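Local coordinates for holo-[acyl-carrier-protein] synthase (Helicobacter pylori, PDB 5XUK), which belongs to the 4'-phosphopantetheinyl transferase superfamily and binds coenzyme A in an assembly of three protein chains, at residues K20-F23 against L24-L28; F27-P30 against S31-V34; E64-F67 against L68-K71. All coordinates share one frame; numbering follows the deposited sequence.

Interaction 1: K20-F23 against L24-L28; sequences KMKF and LERFL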
loop_
_atom_site.group_PDB
_atom_site.type_symbol
_atom_site.label_atom_id
_atom_site.label_comp_id
_atom_site.label_asym_id
_atom_site.label_seq_id
_atom_site.Cartn_x
_atom_site.Cartn_y
_atom_site.Cartn_z
ATOM N N LYS A 20 -10.397 -6.292 27.102
ATOM C CA LYS A 20 -9.941 -7.330 26.161
ATOM C C LYS A 20 -11.009 -7.716 25.131
ATOM O O LYS A 20 -11.019 -7.203 24.009
ATOM C CB LYS A 20 -9.437 -8.570 26.934
ATOM C CG LYS A 20 -8.901 -9.724 26.079
ATOM C CD LYS A 20 -7.423 -9.555 25.747
ATOM C CE LYS A 20 -6.803 -10.828 25.186
ATOM N NZ LYS A 20 -7.145 -11.051 23.758
ATOM N N MET A 21 -11.908 -8.606 25.541
ATOM C CA MET A 21 -12.906 -9.187 24.658
ATOM C C MET A 21 -13.843 -8.151 24.035
ATOM O O MET A 21 -14.289 -8.315 22.899
ATOM C CB MET A 21 -13.714 -10.256 25.418
ATOM C CG MET A 21 -14.552 -9.746 26.583
ATOM S SD MET A 21 -15.048 -11.062 27.708
ATOM C CE MET A 21 -13.521 -11.376 28.596
ATOM N N LYS A 22 -14.130 -7.086 24.772
ATOM C CA LYS A 22 -15.068 -6.069 24.305
ATOM C C LYS A 22 -14.557 -5.457 22.997
ATOM O O LYS A 22 -15.328 -5.268 22.056
ATOM C CB LYS A 22 -15.298 -5.000 25.383
ATOM C CG LYS A 22 -16.767 -4.686 25.642
ATOM C CD LYS A 22 -16.981 -4.044 27.009
ATOM C CE LYS A 22 -18.454 -4.015 27.394
ATOM N NZ LYS A 22 -18.683 -3.303 28.684
ATOM N N PHE A 23 -13.256 -5.186 22.926
ATOM C CA PHE A 23 -12.643 -4.705 21.685
ATOM C C PHE A 23 -12.624 -5.777 20.599
ATOM O O PHE A 23 -13.220 -5.598 19.531
ATOM C CB PHE A 23 -11.216 -4.197 21.940
ATOM C CG PHE A 23 -10.527 -3.641 20.712
ATOM C CD1 PHE A 23 -11.171 -2.712 19.888
ATOM C CD2 PHE A 23 -9.227 -4.029 20.393
ATOM C CE1 PHE A 23 -10.537 -2.196 18.768
ATOM C CE2 PHE A 23 -8.590 -3.514 19.270
ATOM C CZ PHE A 23 -9.246 -2.596 18.459
ATOM N N LEU A 24 -11.946 -6.888 20.875
ATOM C CA LEU A 24 -11.718 -7.901 19.852
ATOM C C LEU A 24 -12.981 -8.377 19.195
ATOM O O LEU A 24 -13.029 -8.560 17.977
ATOM C CB LEU A 24 -11.013 -9.124 20.431
ATOM C CG LEU A 24 -9.499 -9.082 20.505
ATOM C CD1 LEU A 24 -9.012 -10.497 20.801
ATOM C CD2 LEU A 24 -8.899 -8.538 19.215
ATOM N N GLU A 25 -14.011 -8.591 20.002
ATOM C CA GLU A 25 -15.199 -9.274 19.513
ATOM C C GLU A 25 -16.108 -8.368 18.716
ATOM O O GLU A 25 -16.977 -8.845 18.003
ATOM C CB GLU A 25 -15.913 -9.974 20.668
ATOM C CG GLU A 25 -15.092 -11.153 21.180
ATOM C CD GLU A 25 -15.596 -11.748 22.482
ATOM O OE1 GLU A 25 -14.886 -12.623 23.030
ATOM O OE2 GLU A 25 -16.681 -11.348 22.964
ATOM N N ARG A 26 -15.868 -7.064 18.800
ATOM C CA ARG A 26 -16.489 -6.090 17.893
ATOM C C ARG A 26 -16.039 -6.270 16.442
ATOM O O ARG A 26 -16.865 -6.212 15.542
ATOM C CB ARG A 26 -16.211 -4.648 18.348
ATOM C CG ARG A 26 -17.037 -4.200 19.553
ATOM C CD ARG A 26 -16.432 -2.973 20.234
ATOM N NE ARG A 26 -17.116 -2.624 21.486
ATOM C CZ ARG A 26 -16.719 -1.681 22.346
ATOM N NH1 ARG A 26 -17.426 -1.458 23.451
ATOM N NH2 ARG A 26 -15.623 -0.958 22.119
ATOM N N PHE A 27 -14.750 -6.496 16.189
ATOM C CA PHE A 27 -14.317 -6.635 14.777
ATOM C C PHE A 27 -13.878 -8.018 14.315
ATOM O O PHE A 27 -13.848 -8.284 13.102
ATOM C CB PHE A 27 -13.271 -5.567 14.384
ATOM C CG PHE A 27 -11.916 -5.770 14.985
ATOM C CD1 PHE A 27 -11.652 -5.357 16.271
ATOM C CD2 PHE A 27 -10.880 -6.336 14.235
ATOM C CE1 PHE A 27 -10.397 -5.547 16.827
ATOM C CE2 PHE A 27 -9.618 -6.513 14.783
ATOM C CZ PHE A 27 -9.380 -6.121 16.084
ATOM N N LEU A 28 -13.574 -8.916 15.251
ATOM C CA LEU A 28 -13.171 -10.279 14.874
ATOM C C LEU A 28 -14.208 -11.308 15.290
ATOM O O LEU A 28 -14.597 -11.382 16.450
ATOM C CB LEU A 28 -11.795 -10.621 15.468
ATOM C CG LEU A 28 -10.625 -9.782 14.927
ATOM C CD1 LEU A 28 -9.294 -10.312 15.434
ATOM C CD2 LEU A 28 -10.638 -9.754 13.401
#

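Interaction 2: F27-P30 against S31-V34; sequences FLSP and SEIV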
loop_
_atom_site.group_PDB
_atom_site.type_symbol
_atom_site.label_atom_id
_atom_site.label_comp_id
_atom_site.label_asym_id
_atom_site.label_seq_id
_atom_site.Cartn_x
_atom_site.Cartn_y
_atom_site.Cartn_z
ATOM N N PHE A 27 -14.750 -6.496 16.189
ATOM C CA PHE A 27 -14.317 -6.635 14.777
ATOM C C PHE A 27 -13.878 -8.018 14.315
ATOM O O PHE A 27 -13.848 -8.284 13.102
ATOM C CB PHE A 27 -13.271 -5.567 14.384
ATOM C CG PHE A 27 -11.916 -5.770 14.985
ATOM C CD1 PHE A 27 -11.652 -5.357 16.271
ATOM C CD2 PHE A 27 -10.880 -6.336 14.235
ATOM C CE1 PHE A 27 -10.397 -5.547 16.827
ATOM C CE2 PHE A 27 -9.618 -6.513 14.783
ATOM C CZ PHE A 27 -9.380 -6.121 16.084
ATOM N N LEU A 28 -13.574 -8.916 15.251
ATOM C CA LEU A 28 -13.171 -10.279 14.874
ATOM C C LEU A 28 -14.208 -11.308 15.290
ATOM O O LEU A 28 -14.597 -11.382 16.450
ATOM C CB LEU A 28 -11.795 -10.621 15.468
ATOM C CG LEU A 28 -10.625 -9.782 14.927
ATOM C CD1 LEU A 28 -9.294 -10.312 15.434
ATOM C CD2 LEU A 28 -10.638 -9.754 13.401
ATOM N N SER A 29 -14.645 -12.103 14.322
ATOM C CA SER A 29 -15.380 -13.331 14.585
ATOM C C SER A 29 -14.463 -14.368 15.234
ATOM O O SER A 29 -13.258 -14.318 15.012
ATOM C CB SER A 29 -15.836 -13.937 13.263
ATOM O OG SER A 29 -14.714 -14.558 12.621
ATOM N N PRO A 30 -15.036 -15.359 15.967
ATOM C CA PRO A 30 -14.264 -16.421 16.641
ATOM C C PRO A 30 -13.199 -17.110 15.788
ATOM O O PRO A 30 -12.091 -17.303 16.267
ATOM C CB PRO A 30 -15.353 -17.421 17.052
ATOM C CG PRO A 30 -16.506 -16.537 17.385
ATOM C CD PRO A 30 -16.473 -15.462 16.312
ATOM N N SER A 31 -13.533 -17.461 14.552
ATOM C CA SER A 31 -12.607 -18.115 13.670
ATOM C C SER A 31 -11.442 -17.177 13.323
ATOM O O SER A 31 -10.299 -17.625 13.247
ATOM C CB SER A 31 -13.320 -18.612 12.400
ATOM O OG SER A 31 -13.859 -17.549 11.637
ATOM N N GLU A 32 -11.729 -15.880 13.167
ATOM C CA GLU A 32 -10.692 -14.877 12.894
ATOM C C GLU A 32 -9.836 -14.669 14.126
ATOM O O GLU A 32 -8.621 -14.409 14.027
ATOM C CB GLU A 32 -11.315 -13.571 12.415
ATOM C CG GLU A 32 -11.982 -13.755 11.067
ATOM C CD GLU A 32 -12.909 -12.613 10.683
ATOM O OE1 GLU A 32 -13.086 -11.701 11.487
ATOM O OE2 GLU A 32 -13.466 -12.636 9.562
ATOM N N ILE A 33 -10.457 -14.808 15.289
ATOM C CA ILE A 33 -9.706 -14.789 16.563
ATOM C C ILE A 33 -8.763 -16.008 16.654
ATOM O O ILE A 33 -7.680 -15.929 17.236
ATOM C CB ILE A 33 -10.658 -14.756 17.786
ATOM C CG1 ILE A 33 -11.429 -13.419 17.808
ATOM C CG2 ILE A 33 -9.889 -14.898 19.079
ATOM C CD1 ILE A 33 -12.362 -13.233 18.995
ATOM N N VAL A 34 -9.162 -17.131 16.068
ATOM C CA VAL A 34 -8.300 -18.293 16.109
ATOM C C VAL A 34 -7.077 -17.982 15.243
ATOM O O VAL A 34 -5.956 -18.115 15.707
ATOM C CB VAL A 34 -9.037 -19.581 15.702
ATOM C CG1 VAL A 34 -8.053 -20.731 15.511
ATOM C CG2 VAL A 34 -10.069 -19.934 16.768
#

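Interaction 3: E64-F67 against L68-K71; sequences ELSF and LDIK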
loop_
_atom_site.group_PDB
_atom_site.type_symbol
_atom_site.label_atom_id
_atom_site.label_comp_id
_atom_site.label_asym_id
_atom_site.label_seq_id
_atom_site.Cartn_x
_atom_site.Cartn_y
_atom_site.Cartn_z
ATOM N N GLU A 64 -23.557 0.617 6.559
ATOM C CA GLU A 64 -23.649 -0.123 5.289
ATOM C C GLU A 64 -22.696 -1.330 5.282
ATOM O O GLU A 64 -22.839 -2.259 4.474
ATOM C CB GLU A 64 -23.348 0.799 4.109
ATOM C CG GLU A 64 -24.170 2.085 4.105
ATOM C CD GLU A 64 -23.766 3.041 2.999
ATOM O OE1 GLU A 64 -23.199 4.110 3.327
ATOM O OE2 GLU A 64 -24.008 2.724 1.809
ATOM N N LEU A 65 -21.721 -1.305 6.186
ATOM C CA LEU A 65 -20.729 -2.365 6.279
ATOM C C LEU A 65 -20.164 -2.395 7.687
ATOM O O LEU A 65 -19.540 -1.437 8.150
ATOM C CB LEU A 65 -19.616 -2.165 5.256
ATOM C CG LEU A 65 -18.655 -3.345 5.071
ATOM C CD1 LEU A 65 -19.343 -4.526 4.403
ATOM C CD2 LEU A 65 -17.445 -2.902 4.265
ATOM N N SER A 66 -20.437 -3.499 8.372
ATOM C CA SER A 66 -19.888 -3.751 9.686
ATOM C C SER A 66 -18.553 -4.468 9.536
ATOM O O SER A 66 -18.304 -5.119 8.536
ATOM C CB SER A 66 -20.836 -4.651 10.490
ATOM O OG SER A 66 -20.330 -4.842 11.804
ATOM N N PHE A 67 -17.716 -4.340 10.550
ATOM C CA PHE A 67 -16.560 -5.186 10.713
ATOM C C PHE A 67 -16.930 -6.658 10.541
ATOM O O PHE A 67 -16.247 -7.386 9.833
ATOM C CB PHE A 67 -15.966 -4.988 12.111
ATOM C CG PHE A 67 -15.125 -3.750 12.265
ATOM C CD1 PHE A 67 -14.042 -3.503 11.405
ATOM C CD2 PHE A 67 -15.357 -2.860 13.305
ATOM C CE1 PHE A 67 -13.248 -2.388 11.568
ATOM C CE2 PHE A 67 -14.561 -1.733 13.467
ATOM C CZ PHE A 67 -13.507 -1.501 12.598
ATOM N N LEU A 68 -18.030 -7.096 11.152
ATOM C CA LEU A 68 -18.392 -8.523 11.101
ATOM C C LEU A 68 -19.024 -8.943 9.779
ATOM O O LEU A 68 -19.203 -10.140 9.530
ATOM C CB LEU A 68 -19.287 -8.907 12.266
ATOM C CG LEU A 68 -18.599 -8.812 13.633
ATOM C CD1 LEU A 68 -19.628 -9.012 14.743
ATOM C CD2 LEU A 68 -17.469 -9.829 13.747
ATOM N N ASP A 69 -19.329 -7.986 8.905
ATOM C CA ASP A 69 -19.732 -8.343 7.534
ATOM C C ASP A 69 -18.535 -8.802 6.687
ATOM O O ASP A 69 -18.722 -9.357 5.593
ATOM C CB ASP A 69 -20.418 -7.172 6.838
ATOM C CG ASP A 69 -21.730 -6.780 7.501
ATOM O OD1 ASP A 69 -22.546 -7.687 7.763
ATOM O OD2 ASP A 69 -21.939 -5.565 7.749
ATOM N N ILE A 70 -17.315 -8.552 7.175
ATOM C CA ILE A 70 -16.118 -8.879 6.415
ATOM C C ILE A 70 -15.481 -10.102 7.059
ATOM O O ILE A 70 -15.047 -10.046 8.230
ATOM C CB ILE A 70 -15.108 -7.717 6.404
ATOM C CG1 ILE A 70 -15.753 -6.424 5.884
ATOM C CG2 ILE A 70 -13.913 -8.065 5.538
ATOM C CD1 ILE A 70 -15.154 -5.183 6.511
ATOM N N LYS A 71 -15.448 -11.202 6.313
ATOM C CA LYS A 71 -14.834 -12.432 6.808
ATOM C C LYS A 71 -13.438 -12.596 6.221
ATOM O O LYS A 71 -13.299 -12.689 5.010
ATOM C CB LYS A 71 -15.685 -13.649 6.447
ATOM C CG LYS A 71 -15.071 -14.991 6.858
ATOM C CD LYS A 71 -15.975 -16.162 6.460
ATOM C CE LYS A 71 -15.214 -17.344 5.861
ATOM N NZ LYS A 71 -16.042 -18.039 4.828
#

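Interaction 1: K20-F23 against L24-L28
Phe-27 CE1 sits over one face of the Phe-23 ring, toward its rim, four residues further along the chain. The nearest atoms are Phe-23 CZ and Phe-27 CE1 at 3.6 Å. With the ring centroids 5.0 Å apart and the planes at 54°, the pair is neither a parallel stack nor an edge-to-face one. Different first torsions let the two rings meet: Phe-23 CG stands opposite its own backbone N (chi1 -178°), whereas Phe-27 CG sits between N and carbonyl carbon. Phe-27 also meets Phe-47 edge-to-face, which ties the aromatic pair to helix 40-56.

These are i to i+4 neighbours on the short helix 21-27, whose N-cap position is held by Lys-20. The first turn is closed by Leu-24 N, which reaches Lys-20 O at 3.3 Å, almost straight (172°) and in the carbonyl plane. Glu-25 N bonds Met-21 O at 2.9 Å, then comes a more bent i to i+3 bond, as in a 3-10 turn, from Arg-26 N to Phe-23 O at 3.1 Å.

On the outer side, the extended Arg-26 chain runs over the Lys-22 carbonyl, its CD 3.1 Å from Lys-22 O. The chain of Lys-20, bent at chi2 and chi4, runs alongside Leu-24 with Lys-20 NZ 3.5 Å from Leu-24 CD1; NZ also has a long, weak ion pair with Asp-38. Leu-24 itself packs on Ile-43 of helix 40-56.

Interaction 2: F27-P30 against S31-V34
Ser-29 and Glu-32 meet as the N-cap and N3 residues of helix 30-36. The capping-box bond from the cap backbone to the N3 acid is made by Ser-29 N, which donates to Glu-32 OE1 at 3.3 Å, reaching the oxygen from above the carboxylate plane. Ser-29 OG lies 3.3 Å from Glu-32 N. The carboxylate is gripped from further off too, with OE1 in a salt bridge to Lys-50 and OE2 accepting from Ile-72 N, so this buried acid has partners at both oxygens, which probably favours the charged form.

Among the backbone bonds, Ile-33 N to Ser-29 O at 2.9 Å lies in the carbonyl plane, and Val-34 N to Pro-30 O, also 2.9 Å, is the next i to i+4 bond. Pro-30 fills the first helical position, where no N-H is needed for an intrahelical bond.

The apolar contact has the spacing of a hydrophobic staple, between the residue before the N-cap and N4. Leu-28, which packs also on Phe-46, reaches Ile-33 across the cap, with Leu-28 CB 3.7 Å from Ile-33 CG1.

Interaction 3: E64-F67 against L68-K71
Ser-66 and Asp-69 approach with CA atoms 5.1 Å apart because the chain folds back in two overlapping beta turns, residues 66-69 and 67-70, just ahead of the strand 70-74. Asp-69 N closes the first on Ser-66 O at 3.1 Å, and Ile-70 N closes the second on Phe-67 O, likewise 3.1 Å. Both donors stand well above the carbonyl planes, the former by 70°, as the sharp bend demands. Phe-67, Leu-68 and Asp-69 all have backbone torsions in the right-handed helical region, which makes both turns type I.

Two side-chain bonds cross the bend. Asp-69 OD2 accepts Ser-66 N at 2.6 Å, on the anti side of the carboxylate and 21° out of its plane, a short and nearly straight bond. Ser-66 OG, trans to the backbone N (chi1 -177°), takes Leu-68 N at 3.3 Å, which is an ST turn. Thus the backbone N and O and the hydroxyl of Ser-66 are each used within the turn.

Among the apolar groups, Leu-65 slides past Asp-69, its CD1 3.8 Å from Asp-69 CB, and continues into the core against Leu-84. The Phe-67 ring meets the Phe-47 ring, planes inclined, and the Phe-67 side chain is about 5 Å from a bound coenzyme A. Lys-50 of helix 40-56 hydrogen-bonds Phe-67 O and Ile-70 O, fastening the turn to that helix. Ile-70 crosses Leu-65 at about a right angle, Ile-70 CD1 meeting Leu-65 CD2 at 3.9 Å.

Interactions 1 and 2 share Phe-27 and Leu-28 and cover consecutive helices, 21-27 and 30-36; interaction 3, in the loop leading to strand 70-74, comes against both from elsewhere in the sequence. Phe-27 CB packs on Phe-67 CG at 3.4 Å. Interaction 1 is the most exposed, with five of eight touching residues exposed, against three of eight in interaction 2 and one of six in interaction 3. It works mainly through an aromatic pair and main-chain bonds, whereas interactions 2 and 3 each use an acid to take the N-H of a serine three residues earlier, one at a helix start and one in a turn. Lys-50 joins all three, through Phe-27 O, Glu-32 OE1, Phe-67 O and Ile-70 O.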